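Side-chain contacts in citrinin polyketide synthase (Monascus purpureus, PDB 5MPT), which builds the keto-aldehyde precursor of the mycotoxin citrinin from malonyl-CoA units and, through its C-methyltransferase domain, the part in this chain, methylates the growing polyketide chain: residues N58-L63 and L91-L96; L101-G106 and T110-P115; N266-P271 and H289-L294; H280-T285 and R299-I304. All blocks are in the same frame, centred on the assembly; numbering follows the deposited sequence. Where two conformers were deposited one is given.

Interaction 1: N58-L63 and L91-L96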
# COMPACT_ATOMS: atom_id res chain seq x y z
N ASN A 58 -6.41 -18.11 -18.06
CA ASN A 58 -5.47 -19.21 -18.19
C ASN A 58 -5.53 -20.16 -17.01
O ASN A 58 -5.47 -21.38 -17.19
CB ASN A 58 -4.06 -18.67 -18.37
CG ASN A 58 -3.82 -18.09 -19.72
OD1 ASN A 58 -4.58 -18.34 -20.67
ND2 ASN A 58 -2.74 -17.32 -19.85
N ALA A 59 -5.61 -19.63 -15.78
CA ALA A 59 -5.69 -20.49 -14.60
C ALA A 59 -6.98 -21.31 -14.60
O ALA A 59 -6.99 -22.50 -14.24
CB ALA A 59 -5.57 -19.61 -13.35
N PHE A 60 -8.08 -20.68 -14.98
CA PHE A 60 -9.36 -21.36 -15.02
C PHE A 60 -9.34 -22.53 -16.00
O PHE A 60 -9.80 -23.65 -15.69
CB PHE A 60 -10.42 -20.33 -15.40
CG PHE A 60 -11.00 -19.61 -14.24
CD1 PHE A 60 -10.21 -19.27 -13.14
CD2 PHE A 60 -12.34 -19.29 -14.22
CE1 PHE A 60 -10.76 -18.64 -12.05
CE2 PHE A 60 -12.88 -18.64 -13.12
CZ PHE A 60 -12.10 -18.33 -12.05
N GLU A 61 -8.77 -22.31 -17.18
CA GLU A 61 -8.61 -23.37 -18.17
C GLU A 61 -7.80 -24.53 -17.58
O GLU A 61 -8.18 -25.72 -17.69
CB GLU A 61 -7.94 -22.75 -19.42
CG GLU A 61 -8.20 -23.39 -20.80
CD GLU A 61 -9.68 -23.53 -21.15
OE1 GLU A 61 -10.18 -24.67 -21.05
OE2 GLU A 61 -10.34 -22.54 -21.51
N GLN A 62 -6.69 -24.19 -16.92
CA GLN A 62 -5.85 -25.18 -16.26
C GLN A 62 -6.60 -25.95 -15.19
O GLN A 62 -6.35 -27.15 -14.99
CB GLN A 62 -4.63 -24.48 -15.65
CG GLN A 62 -3.69 -23.95 -16.73
CD GLN A 62 -2.67 -22.96 -16.17
OE1 GLN A 62 -2.63 -22.68 -14.96
NE2 GLN A 62 -1.84 -22.44 -17.04
N LEU A 63 -7.56 -25.30 -14.53
CA LEU A 63 -8.34 -25.94 -13.48
C LEU A 63 -9.62 -26.58 -14.00
O LEU A 63 -10.50 -26.93 -13.20
CB LEU A 63 -8.66 -24.91 -12.38
CG LEU A 63 -7.40 -24.46 -11.64
CD1 LEU A 63 -7.67 -23.26 -10.74
CD2 LEU A 63 -6.84 -25.63 -10.80
N LEU A 91 -13.70 -12.07 -5.15
CA LEU A 91 -13.17 -10.87 -5.81
C LEU A 91 -12.68 -11.20 -7.22
O LEU A 91 -12.91 -10.43 -8.16
CB LEU A 91 -12.04 -10.28 -4.97
CG LEU A 91 -11.42 -8.92 -5.27
CD1 LEU A 91 -10.87 -8.36 -3.95
CD2 LEU A 91 -10.32 -9.04 -6.31
N ILE A 92 -12.03 -12.36 -7.38
CA ILE A 92 -11.55 -12.80 -8.70
C ILE A 92 -12.71 -12.98 -9.67
O ILE A 92 -12.63 -12.57 -10.84
CB ILE A 92 -10.74 -14.11 -8.54
CG1 ILE A 92 -9.40 -13.82 -7.84
CG2 ILE A 92 -10.52 -14.77 -9.91
CD1 ILE A 92 -8.48 -12.87 -8.65
N TYR A 93 -13.77 -13.67 -9.24
CA TYR A 93 -14.93 -13.82 -10.11
C TYR A 93 -15.55 -12.47 -10.40
O TYR A 93 -16.07 -12.23 -11.50
CB TYR A 93 -15.96 -14.75 -9.48
CG TYR A 93 -15.69 -16.19 -9.77
CD1 TYR A 93 -16.05 -16.74 -10.98
CD2 TYR A 93 -15.04 -17.00 -8.85
CE1 TYR A 93 -15.79 -18.03 -11.27
CE2 TYR A 93 -14.78 -18.29 -9.13
CZ TYR A 93 -15.15 -18.81 -10.34
OH TYR A 93 -14.89 -20.13 -10.62
N GLY A 94 -15.55 -11.59 -9.41
CA GLY A 94 -15.98 -10.22 -9.65
C GLY A 94 -15.20 -9.56 -10.76
O GLY A 94 -15.77 -8.86 -11.60
N LEU A 95 -13.88 -9.74 -10.77
CA LEU A 95 -13.10 -9.11 -11.83
C LEU A 95 -13.50 -9.68 -13.18
O LEU A 95 -13.62 -8.94 -14.17
CB LEU A 95 -11.60 -9.28 -11.61
CG LEU A 95 -10.92 -8.66 -10.39
CD1 LEU A 95 -9.44 -8.99 -10.48
CD2 LEU A 95 -11.16 -7.14 -10.28
N LEU A 96 -13.70 -11.00 -13.26
CA LEU A 96 -14.09 -11.59 -14.53
C LEU A 96 -15.44 -11.05 -14.98
O LEU A 96 -15.67 -10.85 -16.18
CB LEU A 96 -14.14 -13.11 -14.41
CG LEU A 96 -12.80 -13.83 -14.32
CD1 LEU A 96 -13.08 -15.31 -14.11
CD2 LEU A 96 -11.99 -13.64 -15.58
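The outer edge of the F60 ring reaches over one face of the Y93 ring, with CZ of F60 3.5 Å from CZ of Y93. The two planes are inclined by 55° and the centroids lie 5.2 Å apart, an oblique aromatic pair. CE2 of F60 also meets L96 CD1, 3.5 Å away, from a side chain approaching from the opposite direction; CG2 of I92 is a looser neighbour, 4.4 Å from F60 CE1. With CG roughly anti to the carbonyl carbon (chi1 -85°), the end of Y93 comes nearer to helix 40-62 than its base. The helix axes stay 13.2 Å apart at the short segments, and side chains from both helices, F60 on one and Y93 and L96 on the other, fill the gap. C65, I67 and V79 also touch F60, while L96 and I92 lean on I56 of helix 40-62. The contact lies in the region matching the helix-turn-helix family, away from the methyltransferase site. No hydrogen bond crosses the interface: the packing is almost wholly carbon on carbon, with the Y93 hydroxyl oxygen close to F60 CE2 and CZ. That hydroxyl is bonded to the backbone N of V79, which probably fixes where the end of the ring lies.

Interaction 2: L101-G106 and T110-P115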
# COMPACT_ATOMS: atom_id res chain seq x y z
N LEU A 101 -16.70 -11.18 -19.12
CA LEU A 101 -16.54 -12.54 -19.61
C LEU A 101 -17.57 -13.47 -19.01
O LEU A 101 -17.94 -14.47 -19.64
CB LEU A 101 -15.14 -13.07 -19.30
CG LEU A 101 -14.01 -12.31 -19.99
CD1 LEU A 101 -12.68 -12.84 -19.48
CD2 LEU A 101 -14.12 -12.47 -21.52
N ILE A 102 -18.02 -13.19 -17.79
CA ILE A 102 -19.05 -13.98 -17.14
C ILE A 102 -20.15 -13.06 -16.64
O ILE A 102 -19.95 -11.86 -16.46
CB ILE A 102 -18.51 -14.84 -15.97
CG1 ILE A 102 -17.93 -13.93 -14.85
CG2 ILE A 102 -17.48 -15.84 -16.48
CD1 ILE A 102 -17.49 -14.69 -13.61
N ASP A 103 -21.32 -13.65 -16.45
CA ASP A 103 -22.40 -13.09 -15.66
C ASP A 103 -22.57 -13.96 -14.43
O ASP A 103 -22.53 -15.20 -14.52
CB ASP A 103 -23.72 -13.02 -16.45
CG ASP A 103 -23.64 -12.10 -17.66
OD1 ASP A 103 -23.29 -10.90 -17.51
OD2 ASP A 103 -23.92 -12.59 -18.78
N ILE A 104 -22.73 -13.32 -13.29
CA ILE A 104 -22.95 -14.01 -12.03
C ILE A 104 -24.40 -13.79 -11.62
O ILE A 104 -24.94 -12.69 -11.79
CB ILE A 104 -21.97 -13.50 -10.94
CG1 ILE A 104 -20.53 -13.78 -11.37
CG2 ILE A 104 -22.26 -14.17 -9.61
CD1 ILE A 104 -19.49 -13.13 -10.51
N ASN A 105 -25.02 -14.84 -11.10
CA ASN A 105 -26.37 -14.75 -10.53
C ASN A 105 -26.37 -15.59 -9.26
O ASN A 105 -26.73 -16.77 -9.29
CB ASN A 105 -27.43 -15.21 -11.52
CG ASN A 105 -28.81 -15.15 -10.94
OD1 ASN A 105 -29.06 -14.46 -9.94
ND2 ASN A 105 -29.74 -15.88 -11.54
N GLY A 106 -25.97 -14.98 -8.16
CA GLY A 106 -25.79 -15.73 -6.94
C GLY A 106 -24.72 -16.79 -7.12
O GLY A 106 -23.54 -16.48 -7.35
N THR A 110 -22.36 -17.90 -15.56
CA THR A 110 -22.64 -18.18 -16.95
C THR A 110 -21.72 -17.35 -17.84
O THR A 110 -21.34 -16.23 -17.49
CB THR A 110 -24.11 -17.88 -17.29
OG1 THR A 110 -24.41 -16.53 -16.95
CG2 THR A 110 -25.02 -18.83 -16.52
N ARG A 111 -21.34 -17.93 -18.97
CA ARG A 111 -20.47 -17.26 -19.92
C ARG A 111 -21.26 -16.23 -20.71
O ARG A 111 -22.45 -16.43 -20.99
CB ARG A 111 -19.84 -18.30 -20.85
CG ARG A 111 -18.78 -17.75 -21.80
CD ARG A 111 -17.41 -17.57 -21.12
NE ARG A 111 -16.43 -17.31 -22.15
CZ ARG A 111 -16.28 -16.13 -22.74
NH1 ARG A 111 -17.01 -15.09 -22.34
NH2 ARG A 111 -15.38 -15.99 -23.71
N THR A 112 -20.61 -15.11 -21.05
CA THR A 112 -21.22 -14.10 -21.90
C THR A 112 -20.85 -14.38 -23.36
O THR A 112 -20.18 -15.36 -23.68
CB THR A 112 -20.74 -12.70 -21.55
OG1 THR A 112 -19.35 -12.59 -21.90
CG2 THR A 112 -20.92 -12.39 -20.07
N SER A 113 -21.24 -13.46 -24.25
CA SER A 113 -20.84 -13.50 -25.65
C SER A 113 -19.49 -12.84 -25.90
O SER A 113 -19.02 -12.84 -27.04
CB SER A 113 -21.90 -12.81 -26.50
OG SER A 113 -22.06 -11.48 -26.04
N VAL A 114 -18.86 -12.27 -24.88
CA VAL A 114 -17.63 -11.51 -25.08
C VAL A 114 -16.45 -12.45 -25.24
O VAL A 114 -16.14 -13.22 -24.32
CB VAL A 114 -17.37 -10.53 -23.93
CG1 VAL A 114 -16.09 -9.75 -24.17
CG2 VAL A 114 -18.56 -9.60 -23.75
N PRO A 115 -15.71 -12.39 -26.35
CA PRO A 115 -14.56 -13.27 -26.51
C PRO A 115 -13.40 -12.88 -25.60
O PRO A 115 -13.13 -11.70 -25.34
CB PRO A 115 -14.21 -13.14 -28.00
CG PRO A 115 -14.67 -11.81 -28.36
CD PRO A 115 -15.89 -11.51 -27.52
O HOH W 1 -25.28 -16.53 -14.10
O HOH W 2 -24.32 -15.51 -19.19
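L101 O takes two donors from the neighbouring strand's end: T112 N at 3.1 Å, lying above the carbonyl plane, and R111 NH1 at 2.9 Å, in that plane on a lone pair. One step on, D103 and T110 form an antiparallel hydrogen-bonded pair, D103 N giving to T110 O at 2.8 Å and T110 N returning to D103 O at 2.9 Å. Between them I102 and R111 make the non-hydrogen-bonded pair. The T112 and D103 side chains cross at about a right angle, CG2 of T112 lying 3.3 Å from D103 OD2.

In the second shell, the arginine chain bends at chi2 (80°), bringing the guanidinium back alongside L101, where NH1 and NH2 both grip V114 O end-on; NE goes to I67 O. T112 OG1 accepts from V114 N in an ST turn, and R100 holds both D103 by a salt bridge and T112 through its backbone O. One water donates to D103 OD2 and R111 O.

In this hairpin of strands 102-105 and 108-111, R111 thus adds a side-chain bond to the backbone one at L101 O; its buried guanidinium is satisfied by backbone oxygens, which probably ties the chain beyond R111 to L101.

Interaction 3: N266-P271 and H289-L294. With SAH (S-adenosyl-L-homocysteine), chain B.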
# COMPACT_ATOMS: atom_id res chain seq x y z
N ASN A 266 5.25 -4.26 16.63
CA ASN A 266 3.97 -4.72 16.11
C ASN A 266 2.92 -3.65 16.38
O ASN A 266 2.69 -3.28 17.54
CB ASN A 266 3.59 -6.03 16.79
CG ASN A 266 2.32 -6.64 16.25
OD1 ASN A 266 1.50 -5.99 15.62
ND2 ASN A 266 2.12 -7.91 16.58
N ILE A 267 2.38 -3.09 15.29
CA ILE A 267 1.33 -2.07 15.35
C ILE A 267 0.18 -2.47 16.24
O ILE A 267 -0.44 -1.61 16.88
CB ILE A 267 0.83 -1.77 13.92
CG1 ILE A 267 1.97 -1.21 13.08
CG2 ILE A 267 -0.41 -0.85 13.94
CD1 ILE A 267 1.74 -1.24 11.57
N GLU A 268 -0.13 -3.78 16.31
CA GLU A 268 -1.29 -4.25 17.07
C GLU A 268 -1.02 -4.32 18.57
O GLU A 268 -1.97 -4.39 19.35
CB GLU A 268 -1.74 -5.64 16.60
CG GLU A 268 -2.22 -5.63 15.17
CD GLU A 268 -2.95 -6.89 14.74
OE1 GLU A 268 -3.26 -7.74 15.62
OE2 GLU A 268 -3.22 -7.03 13.53
N SER A 269 0.26 -4.31 18.98
CA SER A 269 0.61 -4.46 20.39
C SER A 269 0.44 -3.17 21.18
O SER A 269 0.69 -2.08 20.67
CB SER A 269 2.06 -4.91 20.53
OG SER A 269 2.26 -6.19 19.97
N PRO A 270 0.06 -3.25 22.44
CA PRO A 270 0.16 -2.08 23.30
C PRO A 270 1.60 -1.60 23.36
O PRO A 270 2.54 -2.41 23.35
CB PRO A 270 -0.33 -2.61 24.65
CG PRO A 270 -0.11 -4.06 24.57
CD PRO A 270 -0.37 -4.44 23.20
N PRO A 271 1.81 -0.29 23.43
CA PRO A 271 3.19 0.21 23.53
C PRO A 271 3.79 -0.04 24.89
O PRO A 271 3.15 0.22 25.90
CB PRO A 271 3.03 1.73 23.32
CG PRO A 271 1.56 1.94 22.99
CD PRO A 271 0.82 0.77 23.51
N HIS A 289 -3.51 -0.73 7.40
CA HIS A 289 -4.65 -1.47 6.88
C HIS A 289 -4.49 -2.97 7.05
O HIS A 289 -5.50 -3.68 7.04
CB HIS A 289 -4.92 -1.14 5.41
CG HIS A 289 -3.85 -1.57 4.46
ND1 HIS A 289 -3.15 -0.66 3.71
CD2 HIS A 289 -3.43 -2.79 4.05
CE1 HIS A 289 -2.31 -1.29 2.90
NE2 HIS A 289 -2.47 -2.59 3.07
N ALA A 290 -3.25 -3.47 7.18
CA ALA A 290 -3.02 -4.91 7.22
C ALA A 290 -3.28 -5.49 8.58
O ALA A 290 -3.18 -6.72 8.75
CB ALA A 290 -1.58 -5.23 6.80
N THR A 291 -3.65 -4.67 9.54
CA THR A 291 -3.87 -5.17 10.89
C THR A 291 -5.33 -5.61 11.06
O THR A 291 -6.20 -5.33 10.24
CB THR A 291 -3.50 -4.11 11.93
OG1 THR A 291 -4.37 -2.97 11.86
CG2 THR A 291 -2.07 -3.64 11.75
N ARG A 292 -5.59 -6.27 12.20
CA ARG A 292 -6.89 -6.86 12.44
C ARG A 292 -7.97 -5.82 12.66
O ARG A 292 -9.11 -6.00 12.24
CB ARG A 292 -6.79 -7.79 13.64
CG ARG A 292 -5.93 -9.03 13.39
CD ARG A 292 -5.76 -9.91 14.65
NE ARG A 292 -5.14 -11.19 14.28
CZ ARG A 292 -3.84 -11.31 13.98
NH1 ARG A 292 -3.05 -10.25 14.04
NH2 ARG A 292 -3.33 -12.47 13.60
N ASN A 293 -7.64 -4.75 13.37
CA ASN A 293 -8.67 -3.86 13.92
C ASN A 293 -8.10 -2.45 13.90
O ASN A 293 -7.10 -2.17 14.55
CB ASN A 293 -9.07 -4.29 15.35
CG ASN A 293 -10.12 -3.37 15.97
OD1 ASN A 293 -9.93 -2.14 16.06
ND2 ASN A 293 -11.22 -3.95 16.43
N LEU A 294 -8.70 -1.59 13.08
CA LEU A 294 -8.12 -0.27 12.86
C LEU A 294 -8.22 0.60 14.10
O LEU A 294 -7.31 1.40 14.37
CB LEU A 294 -8.80 0.41 11.67
CG LEU A 294 -8.56 -0.27 10.33
CD1 LEU A 294 -9.16 0.58 9.22
CD2 LEU A 294 -7.07 -0.53 10.03
N SAH B . 5.99 0.36 3.99
CA SAH B . 6.18 -0.89 3.20
CB SAH B . 5.16 -1.21 2.11
CG SAH B . 3.83 -1.71 2.61
SD SAH B . 4.03 -3.50 2.94
C SAH B . 7.58 -0.80 2.53
O SAH B . 8.10 -1.99 2.31
OXT SAH B . 8.12 0.23 2.20
C5' SAH B . 3.32 -3.68 4.59
C4' SAH B . 4.44 -3.74 5.61
O4' SAH B . 3.78 -3.75 6.90
C3' SAH B . 5.32 -5.00 5.55
O3' SAH B . 6.67 -4.57 5.70
C2' SAH B . 4.83 -5.83 6.75
O2' SAH B . 5.88 -6.60 7.34
C1' SAH B . 4.39 -4.73 7.71
N9 SAH B . 3.42 -5.12 8.72
C8 SAH B . 2.34 -5.95 8.59
N7 SAH B . 1.67 -6.15 9.70
C5 SAH B . 2.37 -5.40 10.64
C6 SAH B . 2.19 -5.20 12.02
N6 SAH B . 1.22 -5.78 12.74
N1 SAH B . 3.06 -4.39 12.65
C2 SAH B . 4.05 -3.83 11.95
N3 SAH B . 4.33 -3.94 10.65
C4 SAH B . 3.45 -4.76 10.05
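E268 joins the two loops by charge and hydrogen bonding, using its two carboxylate oxygens on different parts of R292. OE1 receives R292 NH1 at 3.0 Å, a salt bridge entering on the syn side but 32° out of the carboxylate plane. OE2 receives the backbone N of R292 at 2.8 Å from well above that plane. The carboxylate and guanidinium planes are 82° apart, so this is not the flat, two-nitrogen pairing of an Arg-Glu bridge. E268 is extended beyond CG (chi2 -168°), which gives it the length to cross to the other loop.

Apolar contact lies beside the polar one. CG2 of T291 packs on CG2 of I267 at 3.9 Å, and the side chain of T291 slides past E268 CG, while the T291 hydroxyl is engaged by S297 and V288 O. On its other branch, I267 touches the adenine with CG1 and CD1, the latter 3.5 Å from SAH C2.

Ligand bonds come from the same turn. N266 OD1 accepts from SAH N6 at 2.9 Å and also from E268 N, the latter closing an Asx turn; I267 N gives to SAH N1 at 3.0 Å. Thus the residue that reads the exocyclic amine is itself positioned by the backbone of E268, the residue tied to R292.

E268 ties this turn to the loop carrying the active-site residue H289, which is bonded through ND1 to catalytic E315. The 266-271 loop forms part of the adenine end of the cofactor pocket, in the manner of a Rossmann-like class I methyltransferase, where a side-chain acceptor and a backbone N-H recognise N6 and N1.

Interaction 4: H280-T285 and R299-I304. With SAH (S-adenosyl-L-homocysteine), chain B.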
# COMPACT_ATOMS: atom_id res chain seq x y z
N HIS A 280 7.24 12.56 17.93
CA HIS A 280 6.59 13.69 17.26
C HIS A 280 5.78 13.26 16.05
O HIS A 280 4.70 13.79 15.80
CB HIS A 280 7.63 14.71 16.78
CG HIS A 280 8.35 15.40 17.89
ND1 HIS A 280 9.54 14.92 18.40
CD2 HIS A 280 8.06 16.52 18.59
CE1 HIS A 280 9.95 15.73 19.36
NE2 HIS A 280 9.06 16.69 19.50
N ILE A 281 6.29 12.28 15.31
CA ILE A 281 5.77 11.87 14.02
C ILE A 281 5.80 10.37 13.92
O ILE A 281 6.84 9.74 14.16
CB ILE A 281 6.59 12.48 12.86
CG1 ILE A 281 6.67 13.98 13.01
CG2 ILE A 281 6.02 12.09 11.53
CD1 ILE A 281 7.61 14.61 11.98
N ILE A 282 4.67 9.78 13.55
CA ILE A 282 4.63 8.39 13.13
C ILE A 282 4.28 8.35 11.65
O ILE A 282 3.25 8.88 11.23
CB ILE A 282 3.67 7.55 13.97
CG1 ILE A 282 4.27 7.44 15.36
CG2 ILE A 282 3.47 6.13 13.35
CD1 ILE A 282 3.39 6.85 16.36
N LEU A 283 5.19 7.78 10.88
CA LEU A 283 5.03 7.47 9.47
C LEU A 283 4.57 6.03 9.31
O LEU A 283 5.09 5.16 10.00
CB LEU A 283 6.36 7.68 8.74
CG LEU A 283 6.93 9.10 8.75
CD1 LEU A 283 8.20 9.16 7.91
CD2 LEU A 283 5.92 10.11 8.26
N ALA A 284 3.62 5.77 8.38
CA ALA A 284 3.07 4.42 8.24
C ALA A 284 2.53 4.30 6.81
O ALA A 284 1.42 4.78 6.53
CB ALA A 284 1.99 4.15 9.28
N THR A 285 3.29 3.63 5.95
CA THR A 285 2.94 3.50 4.54
C THR A 285 2.40 2.11 4.30
O THR A 285 3.16 1.14 4.34
CB THR A 285 4.16 3.78 3.67
OG1 THR A 285 4.56 5.14 3.87
CG2 THR A 285 3.88 3.47 2.18
N ARG A 299 -5.35 3.48 17.93
CA ARG A 299 -5.27 3.85 19.34
C ARG A 299 -3.88 3.59 19.88
O ARG A 299 -3.30 4.43 20.58
CB ARG A 299 -6.33 3.09 20.14
CG ARG A 299 -6.42 3.55 21.60
CD ARG A 299 -7.56 2.88 22.34
NE ARG A 299 -8.88 3.39 21.96
CZ ARG A 299 -9.80 2.71 21.28
NH1 ARG A 299 -9.58 1.46 20.88
NH2 ARG A 299 -10.97 3.29 21.01
N ASN A 300 -3.31 2.42 19.57
CA ASN A 300 -1.94 2.13 19.95
C ASN A 300 -1.00 3.22 19.44
O ASN A 300 -0.15 3.72 20.18
CB ASN A 300 -1.50 0.77 19.40
CG ASN A 300 -2.25 -0.39 20.03
OD1 ASN A 300 -2.77 -0.30 21.13
ND2 ASN A 300 -2.26 -1.51 19.33
N ILE A 301 -1.13 3.57 18.16
CA ILE A 301 -0.30 4.62 17.58
C ILE A 301 -0.49 5.92 18.33
O ILE A 301 0.47 6.64 18.63
CB ILE A 301 -0.63 4.74 16.08
CG1 ILE A 301 -0.13 3.46 15.38
CG2 ILE A 301 -0.08 6.04 15.56
CD1 ILE A 301 -0.60 3.31 13.94
N HIS A 302 -1.75 6.26 18.65
CA HIS A 302 -2.01 7.50 19.38
C HIS A 302 -1.20 7.58 20.66
O HIS A 302 -0.64 8.63 20.99
CB HIS A 302 -3.50 7.62 19.70
CG HIS A 302 -3.89 8.97 20.18
ND1 HIS A 302 -3.90 9.31 21.52
CD2 HIS A 302 -4.29 10.07 19.52
CE1 HIS A 302 -4.29 10.56 21.65
NE2 HIS A 302 -4.52 11.06 20.44
N ARG A 303 -1.10 6.47 21.38
CA ARG A 303 -0.47 6.49 22.70
C ARG A 303 1.04 6.67 22.59
O ARG A 303 1.66 7.16 23.53
CB ARG A 303 -0.83 5.19 23.43
CG ARG A 303 -0.34 5.10 24.90
CD ARG A 303 -0.82 6.26 25.78
NE ARG A 303 -2.28 6.32 25.89
CZ ARG A 303 -2.97 6.13 27.01
NH1 ARG A 303 -2.35 5.87 28.16
NH2 ARG A 303 -4.29 6.20 26.99
N ILE A 304 1.62 6.30 21.45
CA ILE A 304 3.04 6.48 21.20
C ILE A 304 3.35 7.92 20.81
O ILE A 304 4.50 8.36 20.94
CB ILE A 304 3.48 5.49 20.11
CG1 ILE A 304 3.33 4.05 20.65
CG2 ILE A 304 4.92 5.70 19.69
CD1 ILE A 304 3.39 2.97 19.55
N SAH B . 5.99 0.36 3.99
CA SAH B . 6.18 -0.89 3.20
CB SAH B . 5.16 -1.21 2.11
CG SAH B . 3.83 -1.71 2.61
SD SAH B . 4.03 -3.50 2.94
C SAH B . 7.58 -0.80 2.53
O SAH B . 8.10 -1.99 2.31
OXT SAH B . 8.12 0.23 2.20
C5' SAH B . 3.32 -3.68 4.59
C4' SAH B . 4.44 -3.74 5.61
O4' SAH B . 3.78 -3.75 6.90
C3' SAH B . 5.32 -5.00 5.55
O3' SAH B . 6.67 -4.57 5.70
C2' SAH B . 4.83 -5.83 6.75
O2' SAH B . 5.88 -6.60 7.34
C1' SAH B . 4.39 -4.73 7.71
N9 SAH B . 3.42 -5.12 8.72
C8 SAH B . 2.34 -5.95 8.59
N7 SAH B . 1.67 -6.15 9.70
C5 SAH B . 2.37 -5.40 10.64
C6 SAH B . 2.19 -5.20 12.02
N6 SAH B . 1.22 -5.78 12.74
N1 SAH B . 3.06 -4.39 12.65
C2 SAH B . 4.05 -3.83 11.95
N3 SAH B . 4.33 -3.94 10.65
C4 SAH B . 3.45 -4.76 10.05
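This is a helix-on-sheet packing contact of the Rossmann-like methyltransferase fold: helix 294-304 lies against strand 279-285, a central strand of the seven-stranded sheet, and the chain runs from that strand into the helix before returning as strand 309-316, the parallel neighbour, in a beta-alpha-beta crossover. The join is buried and made by apolar side chains, with three isoleucines doing the work. I282 points from the strand to the helix and sends its CD1 between two helix residues one turn apart, I301 and I304. The closer meeting is I282 CD1 with I301 CG2, at 3.7 Å, the two side chains crossing at a slant; I304 CG2 is the other neighbour, 3.8 Å from the same methyl. In I282 CG1 stands anti to the carbonyl carbon (chi1 -69°) and the chain then runs out straight (chi2 171°), which brings CD1 to I301 and I304. M213 of strand 208-213 touches both I301 and I304, so the helix also covers the neighbouring strand; I282 itself rests on L311 and L305.

At the far end of the strand the packing gives way to ligand binding. The last strand residue, T285, turns its carbonyl to the cofactor product, and its hydroxyl is bonded to that of T220; the amino group of the homocysteine part of SAH donates to T285 O at 3.0 Å.

How the interactions relate
Interactions 1 and 2 adjoin, their centres about 12 Å apart: helix 86-98 leads into strand 102-105, L96 O probably accepts from L101 N, and I102 CD1 packs on L96 CB. Interactions 3 and 4, centres about 11 Å apart, touch in the methyltransferase fold, and their segments alternate along the chain. There N300 probably donates to I267 O, and P271 packs on I304. Both touch SAH, interaction 3 at its adenine and interaction 4 at its amino end. Interaction 3 contains active-site H289; the I301 side chain of interaction 4 is about 11 Å from that of H289 and about 9 Å from that of E315. Centres of interactions 1 and 3 are about 32 Å apart, those of 2 and 4 about 46 Å.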